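Local structure of SusD homolog (Bacteroides thetaiotaomicron, 3SGH) at residues L364-S369 with I393-E398; F324-G329 with Y344-R349; A253-Y258 with K414-Y419. The protein is a SusD-like protein, probably an outer-membrane lipoprotein that binds glycans at the cell surface and works in their uptake by Bacteroides thetaiotaomicron. All coordinates share one frame; numbering follows the deposited sequence. Where two conformers were deposited one is given.

Contact 1: residues L364-S369 with I393-E398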
# COMPACT_ATOMS: atom_id res chain seq x y z
N LEU A 364 -11.90 -12.50 -18.07
CA LEU A 364 -12.76 -12.92 -16.99
C LEU A 364 -13.40 -14.29 -17.26
O LEU A 364 -14.03 -14.86 -16.34
CB LEU A 364 -13.87 -11.88 -16.74
CG LEU A 364 -13.42 -10.65 -15.93
CD1 LEU A 364 -14.49 -9.53 -15.94
CD2 LEU A 364 -13.13 -11.05 -14.51
N ALA A 365 -13.31 -14.74 -18.50
CA ALA A 365 -13.82 -16.05 -18.92
C ALA A 365 -12.73 -17.13 -18.81
O ALA A 365 -12.99 -18.31 -19.14
CB ALA A 365 -14.33 -15.99 -20.36
N ASP A 366 -11.53 -16.76 -18.38
CA ASP A 366 -10.41 -17.70 -18.31
C ASP A 366 -10.50 -18.59 -17.08
O ASP A 366 -10.23 -18.16 -15.97
CB ASP A 366 -9.08 -16.96 -18.35
CG ASP A 366 -7.89 -17.89 -18.43
OD1 ASP A 366 -7.95 -19.04 -17.95
OD2 ASP A 366 -6.83 -17.45 -18.95
N ALA A 367 -10.89 -19.85 -17.29
CA ALA A 367 -11.02 -20.81 -16.20
C ALA A 367 -9.79 -21.74 -16.04
O ALA A 367 -9.78 -22.57 -15.14
CB ALA A 367 -12.28 -21.68 -16.43
N THR A 368 -8.76 -21.58 -16.86
CA THR A 368 -7.70 -22.59 -16.97
C THR A 368 -6.32 -22.08 -16.51
O THR A 368 -5.51 -22.84 -15.91
CB THR A 368 -7.61 -23.16 -18.40
OG1 THR A 368 -7.39 -22.12 -19.35
CG2 THR A 368 -8.88 -23.91 -18.82
N SER A 369 -6.03 -20.82 -16.81
CA SER A 369 -4.71 -20.28 -16.59
C SER A 369 -4.40 -20.14 -15.09
O SER A 369 -5.24 -19.69 -14.33
CB SER A 369 -4.54 -18.92 -17.28
OG SER A 369 -4.70 -19.01 -18.68
N ILE A 393 -4.72 -20.31 -8.21
CA ILE A 393 -6.02 -19.64 -8.36
C ILE A 393 -6.23 -19.16 -9.80
O ILE A 393 -5.38 -18.50 -10.40
CB ILE A 393 -6.23 -18.52 -7.29
CG1 ILE A 393 -7.71 -18.28 -6.98
CG2 ILE A 393 -5.51 -17.22 -7.67
CD1 ILE A 393 -8.44 -19.49 -6.25
N THR A 394 -7.39 -19.49 -10.35
CA THR A 394 -7.74 -19.10 -11.70
C THR A 394 -8.58 -17.84 -11.68
O THR A 394 -9.06 -17.41 -10.64
CB THR A 394 -8.53 -20.26 -12.40
OG1 THR A 394 -9.68 -20.59 -11.61
CG2 THR A 394 -7.63 -21.49 -12.56
N ILE A 395 -8.80 -17.24 -12.85
CA ILE A 395 -9.46 -15.94 -12.93
C ILE A 395 -10.97 -15.96 -12.88
O ILE A 395 -11.59 -15.22 -12.11
CB ILE A 395 -9.05 -15.22 -14.24
CG1 ILE A 395 -7.51 -15.03 -14.33
CG2 ILE A 395 -9.82 -13.84 -14.39
CD1 ILE A 395 -7.01 -14.94 -15.77
N LYS A 396 -11.58 -16.81 -13.71
CA LYS A 396 -13.05 -16.86 -13.81
C LYS A 396 -13.68 -17.13 -12.46
O LYS A 396 -13.28 -18.05 -11.74
CB LYS A 396 -13.52 -17.95 -14.79
CG LYS A 396 -15.05 -18.04 -15.01
CD LYS A 396 -15.49 -19.50 -15.13
CE LYS A 396 -16.76 -19.69 -15.95
NZ LYS A 396 -17.89 -18.77 -15.57
N TRP A 397 -14.68 -16.33 -12.12
CA TRP A 397 -15.43 -16.49 -10.90
C TRP A 397 -16.18 -17.82 -10.89
O TRP A 397 -16.79 -18.21 -11.90
CB TRP A 397 -16.43 -15.37 -10.69
CG TRP A 397 -17.02 -15.45 -9.33
CD1 TRP A 397 -18.20 -16.02 -8.97
CD2 TRP A 397 -16.41 -14.99 -8.13
NE1 TRP A 397 -18.36 -15.93 -7.61
CE2 TRP A 397 -17.27 -15.29 -7.08
CE3 TRP A 397 -15.22 -14.32 -7.84
CZ2 TRP A 397 -16.98 -14.98 -5.77
CZ3 TRP A 397 -14.94 -14.01 -6.55
CH2 TRP A 397 -15.80 -14.33 -5.53
N GLU A 398 -16.07 -18.51 -9.76
CA GLU A 398 -16.73 -19.79 -9.55
C GLU A 398 -17.64 -19.69 -8.32
O GLU A 398 -17.15 -19.60 -7.20
CB GLU A 398 -15.66 -20.86 -9.34
CG GLU A 398 -14.62 -20.91 -10.46
CD GLU A 398 -13.73 -22.12 -10.40
OE1 GLU A 398 -13.15 -22.36 -9.31
OE2 GLU A 398 -13.58 -22.81 -11.44
O HOH W 1 -15.42 -14.05 -14.06
O HOH W 2 -7.43 -18.32 -14.99
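Above the plane of the Asp366 carboxylate lies the methyl CD1 of Ile395, which also touches Asp366 CB at 3.9 Å. Round the rim of the same group the bonds are local. Thr368 N meets OD1 nearly along its C-O axis, Ser369 N reaches OD1 on the syn side at 2.9 Å, and Ser369 OG takes the syn lone pair of OD2 at 2.7 Å. With CG anti to the backbone N (chi1 -174°), the carboxylate is turned back onto its own chain, where it closes an Asx turn and holds 366-369 in a tight bend. The bend presents its carbonyls to 393-398. Lys396 N donates to Asp366 O at 3.0 Å from above the carbonyl plane, with 157° at the hydrogen. One water accepts from Ile395 N and lies within bonding range of Asp366 O and Ser369 O; a second links Leu364 O to Trp397 N. Thr394 CG2 rests against Ala367 O and Ser369 O, 3.5 Å from each, and Lys396 CA makes a C-H...O contact with Leu364 O. Ile395 CG2 packs on Leu364. Both runs lie in the irregular connection between helices 360-364 and 403-417, joined mainly through main-chain groups and water, with the Ile395 and Thr394 methyls packed between. The carboxylate is largely engaged by its own turn, which probably offsets much of its charge: the Asp366 side chain shapes the bend, and its carbonyl makes the bond across.

Contact 2: residues F324-G329 with Y344-R349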
# COMPACT_ATOMS: atom_id res chain seq x y z
N PHE A 324 -13.03 -4.10 -5.09
CA PHE A 324 -12.46 -5.31 -4.47
C PHE A 324 -12.64 -5.34 -2.96
O PHE A 324 -12.78 -6.41 -2.40
CB PHE A 324 -10.98 -5.53 -4.82
CG PHE A 324 -10.75 -5.93 -6.25
CD1 PHE A 324 -11.14 -7.19 -6.73
CD2 PHE A 324 -10.12 -5.06 -7.12
CE1 PHE A 324 -10.93 -7.52 -8.04
CE2 PHE A 324 -9.87 -5.39 -8.44
CZ PHE A 324 -10.28 -6.62 -8.92
N LEU A 325 -12.65 -4.17 -2.31
CA LEU A 325 -12.93 -4.09 -0.87
C LEU A 325 -14.36 -4.57 -0.59
O LEU A 325 -14.61 -5.38 0.33
CB LEU A 325 -12.73 -2.66 -0.38
CG LEU A 325 -11.24 -2.22 -0.28
CD1 LEU A 325 -11.16 -0.74 -0.12
CD2 LEU A 325 -10.50 -2.96 0.84
N ARG A 326 -15.31 -4.11 -1.42
CA ARG A 326 -16.71 -4.52 -1.32
C ARG A 326 -16.89 -5.99 -1.65
O ARG A 326 -17.71 -6.67 -1.05
CB ARG A 326 -17.62 -3.61 -2.21
CG ARG A 326 -17.78 -2.22 -1.60
CD ARG A 326 -18.64 -1.31 -2.45
NE ARG A 326 -17.96 -0.95 -3.68
CZ ARG A 326 -18.50 -0.23 -4.66
NH1 ARG A 326 -19.75 0.21 -4.56
NH2 ARG A 326 -17.79 0.05 -5.74
N ALA A 327 -16.10 -6.53 -2.58
CA ALA A 327 -16.19 -7.95 -2.90
C ALA A 327 -15.84 -8.76 -1.66
O ALA A 327 -16.54 -9.68 -1.31
CB ALA A 327 -15.28 -8.32 -4.08
N GLU A 328 -14.73 -8.39 -0.99
CA GLU A 328 -14.32 -9.08 0.22
C GLU A 328 -15.38 -8.92 1.32
O GLU A 328 -15.70 -9.88 1.98
CB GLU A 328 -12.92 -8.64 0.72
CG GLU A 328 -12.54 -9.46 1.95
CD GLU A 328 -11.12 -9.27 2.45
OE1 GLU A 328 -10.40 -8.37 1.98
OE2 GLU A 328 -10.75 -10.08 3.37
N GLY A 329 -15.90 -7.71 1.51
CA GLY A 329 -16.96 -7.47 2.46
C GLY A 329 -18.14 -8.39 2.18
O GLY A 329 -18.70 -8.99 3.10
N TYR A 344 -16.24 -8.29 -7.80
CA TYR A 344 -15.03 -8.85 -8.40
C TYR A 344 -14.90 -8.47 -9.88
O TYR A 344 -13.85 -7.93 -10.31
CB TYR A 344 -15.04 -10.36 -8.22
CG TYR A 344 -13.92 -11.10 -8.88
CD1 TYR A 344 -12.65 -11.14 -8.31
CD2 TYR A 344 -14.14 -11.83 -10.06
CE1 TYR A 344 -11.64 -11.86 -8.87
CE2 TYR A 344 -13.10 -12.56 -10.64
CZ TYR A 344 -11.86 -12.57 -10.05
OH TYR A 344 -10.82 -13.29 -10.62
N GLU A 345 -15.94 -8.76 -10.67
CA GLU A 345 -15.90 -8.45 -12.07
C GLU A 345 -15.79 -6.96 -12.32
O GLU A 345 -15.07 -6.53 -13.23
CB GLU A 345 -17.09 -9.06 -12.81
CG GLU A 345 -17.05 -10.61 -12.75
CD GLU A 345 -17.88 -11.30 -13.80
OE1 GLU A 345 -18.99 -10.78 -14.11
OE2 GLU A 345 -17.42 -12.38 -14.26
N LYS A 346 -16.47 -6.17 -11.48
CA LYS A 346 -16.41 -4.71 -11.58
C LYS A 346 -14.98 -4.24 -11.37
O LYS A 346 -14.46 -3.40 -12.14
CB LYS A 346 -17.37 -4.05 -10.55
CG LYS A 346 -17.43 -2.56 -10.65
CD LYS A 346 -18.22 -1.95 -9.47
CE LYS A 346 -17.93 -0.46 -9.38
NZ LYS A 346 -18.60 0.31 -10.44
N GLY A 347 -14.34 -4.77 -10.35
CA GLY A 347 -12.95 -4.44 -10.01
C GLY A 347 -11.99 -4.73 -11.15
O GLY A 347 -11.12 -3.90 -11.48
N VAL A 348 -12.12 -5.92 -11.73
CA VAL A 348 -11.23 -6.34 -12.83
C VAL A 348 -11.46 -5.40 -14.02
O VAL A 348 -10.50 -4.90 -14.61
CB VAL A 348 -11.47 -7.79 -13.25
CG1 VAL A 348 -10.55 -8.16 -14.41
CG2 VAL A 348 -11.20 -8.72 -12.04
N ARG A 349 -12.73 -5.11 -14.33
CA ARG A 349 -13.01 -4.22 -15.48
C ARG A 349 -12.52 -2.78 -15.23
O ARG A 349 -11.99 -2.13 -16.13
CB ARG A 349 -14.49 -4.22 -15.83
CG ARG A 349 -14.98 -5.54 -16.43
CD ARG A 349 -16.46 -5.45 -16.77
NE ARG A 349 -16.94 -6.80 -17.05
CZ ARG A 349 -16.78 -7.40 -18.21
NH1 ARG A 349 -16.20 -6.77 -19.22
NH2 ARG A 349 -17.23 -8.64 -18.38
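Tyr344 O accepts the helical bond from Val348 N at 3.0 Å and is approached across the contact by Phe324 CE1 at 3.7 Å. The Phe324 ring is the main link between these two antiparallel helices; the axes of the short segments pass 8.6 Å apart, at 163°. CG stands anti to the carbonyl carbon (chi1 -71°), which carries the ring across to the backbone of the other helix. There Gly347 CA lies over one face, 3.9 Å from the ring centroid, in a CH-pi contact, while CZ comes within 3.4 Å of Gly347 C. With no side chain on Gly347, the ring can lie directly on the helix backbone. Val348 CG2 and Tyr344 CD1 both meet the CE1-CZ end of the ring, the latter 4.0 Å from Phe324 CE1. Replacing this phenylalanine by an alanine removes the ring and would probably leave a gap over Gly347 and beside Tyr344 and Val348. Farther along, Ala327 CB fits against Tyr344 N at 3.8 Å. Arg326 NH2 touches Lys346 CE; Arg326 has a salt bridge to the Glu221 carboxylate, and Lys346 NZ bonds to the Glu221 backbone carbonyl. The helices 319-331 and 340-354 form a hairpin. Helix 403-417 packs on it at Phe324 and Tyr344, helix 181-198 lies against Leu325, and the short helix 360-364 touches Val348.

Contact 3: residues A253-Y258 with K414-Y419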
# COMPACT_ATOMS: atom_id res chain seq x y z
N ALA A 253 9.70 -10.29 -9.39
CA ALA A 253 9.45 -11.62 -9.91
C ALA A 253 8.04 -12.12 -9.65
O ALA A 253 7.45 -12.82 -10.47
CB ALA A 253 10.44 -12.58 -9.18
N CYS A 254 7.53 -11.80 -8.46
CA CYS A 254 6.26 -12.33 -8.01
C CYS A 254 5.05 -11.81 -8.83
O CYS A 254 4.39 -12.60 -9.47
CB CYS A 254 6.08 -11.99 -6.52
SG CYS A 254 4.57 -12.64 -5.80
N LEU A 255 4.81 -10.49 -8.86
CA LEU A 255 3.71 -9.97 -9.67
C LEU A 255 3.87 -10.34 -11.15
O LEU A 255 2.90 -10.74 -11.80
CB LEU A 255 3.59 -8.45 -9.53
CG LEU A 255 2.41 -7.82 -10.28
CD1 LEU A 255 1.08 -8.38 -9.78
CD2 LEU A 255 2.49 -6.26 -10.20
N VAL A 256 5.07 -10.22 -11.70
CA VAL A 256 5.30 -10.51 -13.13
C VAL A 256 4.96 -11.98 -13.42
O VAL A 256 4.31 -12.31 -14.41
CB VAL A 256 6.76 -10.19 -13.57
CG1 VAL A 256 6.98 -10.60 -15.03
CG2 VAL A 256 7.07 -8.65 -13.34
N SER A 257 5.41 -12.90 -12.57
CA SER A 257 5.10 -14.34 -12.73
C SER A 257 3.61 -14.67 -12.62
O SER A 257 3.07 -15.49 -13.40
CB SER A 257 5.89 -15.17 -11.70
OG SER A 257 7.26 -15.09 -12.01
N TYR A 258 2.90 -14.06 -11.68
CA TYR A 258 1.46 -14.28 -11.65
C TYR A 258 0.84 -13.84 -13.00
O TYR A 258 0.05 -14.55 -13.62
CB TYR A 258 0.80 -13.47 -10.55
CG TYR A 258 0.67 -14.15 -9.16
CD1 TYR A 258 1.74 -14.28 -8.29
CD2 TYR A 258 -0.56 -14.62 -8.75
CE1 TYR A 258 1.56 -14.85 -7.01
CE2 TYR A 258 -0.74 -15.16 -7.52
CZ TYR A 258 0.32 -15.29 -6.66
OH TYR A 258 0.08 -15.81 -5.41
N LYS A 414 -7.29 -8.17 -6.78
CA LYS A 414 -7.16 -6.86 -6.13
C LYS A 414 -5.70 -6.41 -6.14
O LYS A 414 -5.37 -5.22 -6.38
CB LYS A 414 -7.68 -6.91 -4.71
CG LYS A 414 -7.49 -5.61 -3.92
CD LYS A 414 -7.88 -5.87 -2.45
CE LYS A 414 -7.62 -4.73 -1.53
NZ LYS A 414 -7.80 -5.12 -0.10
N TRP A 415 -4.81 -7.36 -5.81
CA TRP A 415 -3.38 -7.10 -5.72
C TRP A 415 -2.80 -6.73 -7.08
O TRP A 415 -2.03 -5.77 -7.18
CB TRP A 415 -2.71 -8.31 -5.11
CG TRP A 415 -1.23 -8.34 -5.24
CD1 TRP A 415 -0.34 -7.51 -4.64
CD2 TRP A 415 -0.49 -9.32 -5.94
NE1 TRP A 415 0.94 -7.93 -4.93
CE2 TRP A 415 0.87 -9.02 -5.76
CE3 TRP A 415 -0.83 -10.42 -6.73
CZ2 TRP A 415 1.87 -9.79 -6.34
CZ3 TRP A 415 0.17 -11.19 -7.26
CH2 TRP A 415 1.48 -10.88 -7.07
N ILE A 416 -3.27 -7.40 -8.14
CA ILE A 416 -2.81 -7.07 -9.48
C ILE A 416 -3.32 -5.69 -9.88
O ILE A 416 -2.57 -4.88 -10.42
CB ILE A 416 -3.31 -8.10 -10.52
CG1 ILE A 416 -2.60 -9.41 -10.26
CG2 ILE A 416 -3.00 -7.64 -11.97
CD1 ILE A 416 -3.22 -10.63 -11.07
N ALA A 417 -4.56 -5.38 -9.50
CA ALA A 417 -5.19 -4.11 -9.86
C ALA A 417 -4.55 -2.89 -9.16
O ALA A 417 -4.38 -1.83 -9.79
CB ALA A 417 -6.69 -4.13 -9.56
N CYS A 418 -4.24 -3.03 -7.86
CA CYS A 418 -3.73 -1.90 -7.08
C CYS A 418 -2.24 -1.86 -7.28
O CYS A 418 -1.49 -2.40 -6.49
CB CYS A 418 -4.11 -2.08 -5.62
SG CYS A 418 -5.95 -2.01 -5.39
N TYR A 419 -1.81 -1.26 -8.40
CA TYR A 419 -0.42 -1.29 -8.82
C TYR A 419 -0.01 0.06 -9.40
O TYR A 419 -0.78 0.65 -10.22
CB TYR A 419 -0.16 -2.39 -9.89
CG TYR A 419 1.15 -2.22 -10.62
CD1 TYR A 419 2.33 -2.77 -10.10
CD2 TYR A 419 1.23 -1.53 -11.83
CE1 TYR A 419 3.52 -2.59 -10.71
CE2 TYR A 419 2.45 -1.34 -12.45
CZ TYR A 419 3.58 -1.89 -11.89
OH TYR A 419 4.77 -1.72 -12.48
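Leu255 and Trp415 both hold CG anti to the backbone N (chi1 -176° and 166°), and in this setting their side chains reach out from facing helices and run alongside one another, each pointing back toward the other's helix. Leu255 CD1 thereby comes over a face of the indole, 3.7 Å from the centroid of its six-membered ring, in a CH-pi contact. The CH2 corner of the indole reaches the backbone of helix 253-261, 3.5 Å from Leu255 CA. Beside it the Tyr258 ring receives the indole edge on its face: CZ3 stands above the middle of the phenol in a T-shaped pair with centroids 4.8 Å apart and planes at 78°. Cys254 SG adds an oblique sulfur-aromatic contact, 3.8 Å from Trp415 CH2. The indole is thus met on one face by a methyl, at its edge by the tyrosine, and obliquely by the Cys254 sulfur, while NE1 is bonded to Ser47 O, which should fix its rotation. The other branch of Leu255, CD2, presses on Tyr419 CD1 at 3.5 Å, and Ile416 CG1 touches Leu255 CD1. Tyr419 is delivered by an inverse gamma turn centred on Cys418, just past the helix end; its ring stacks on Tyr270 and its hydroxyl bonds to Tyr270 O. All the touching residues are buried, so this is core packing. It joins helix 403-417, which also packs on helix 319-331, to the short helix 253-261, within the largely helical alpha-alpha superhelix of the SusD-like family.

Overall arrangement
Contacts 2 and 3 are buried, whereas contact 1 lies farther out and is partly open to solvent; the chemistry follows. Contact 1 works through backbone carbonyls, amides and water, contact 2 through one ring laid on a helix backbone, and contact 3 through interlocked aromatic and aliphatic side chains. Helix 403-417 ties the last two together: Phe324 of contact 2 packs on Lys414 and Ala417. Contact 1 meets contact 2 through Tyr344, whose hydroxyl probably bonds to Ile395 O and whose ring meets Trp397, and through Leu364 on Val348. Contacts 1 and 3 do not touch, although contacts 1 and 2 both lie within the long chain segment that contact 3 closes.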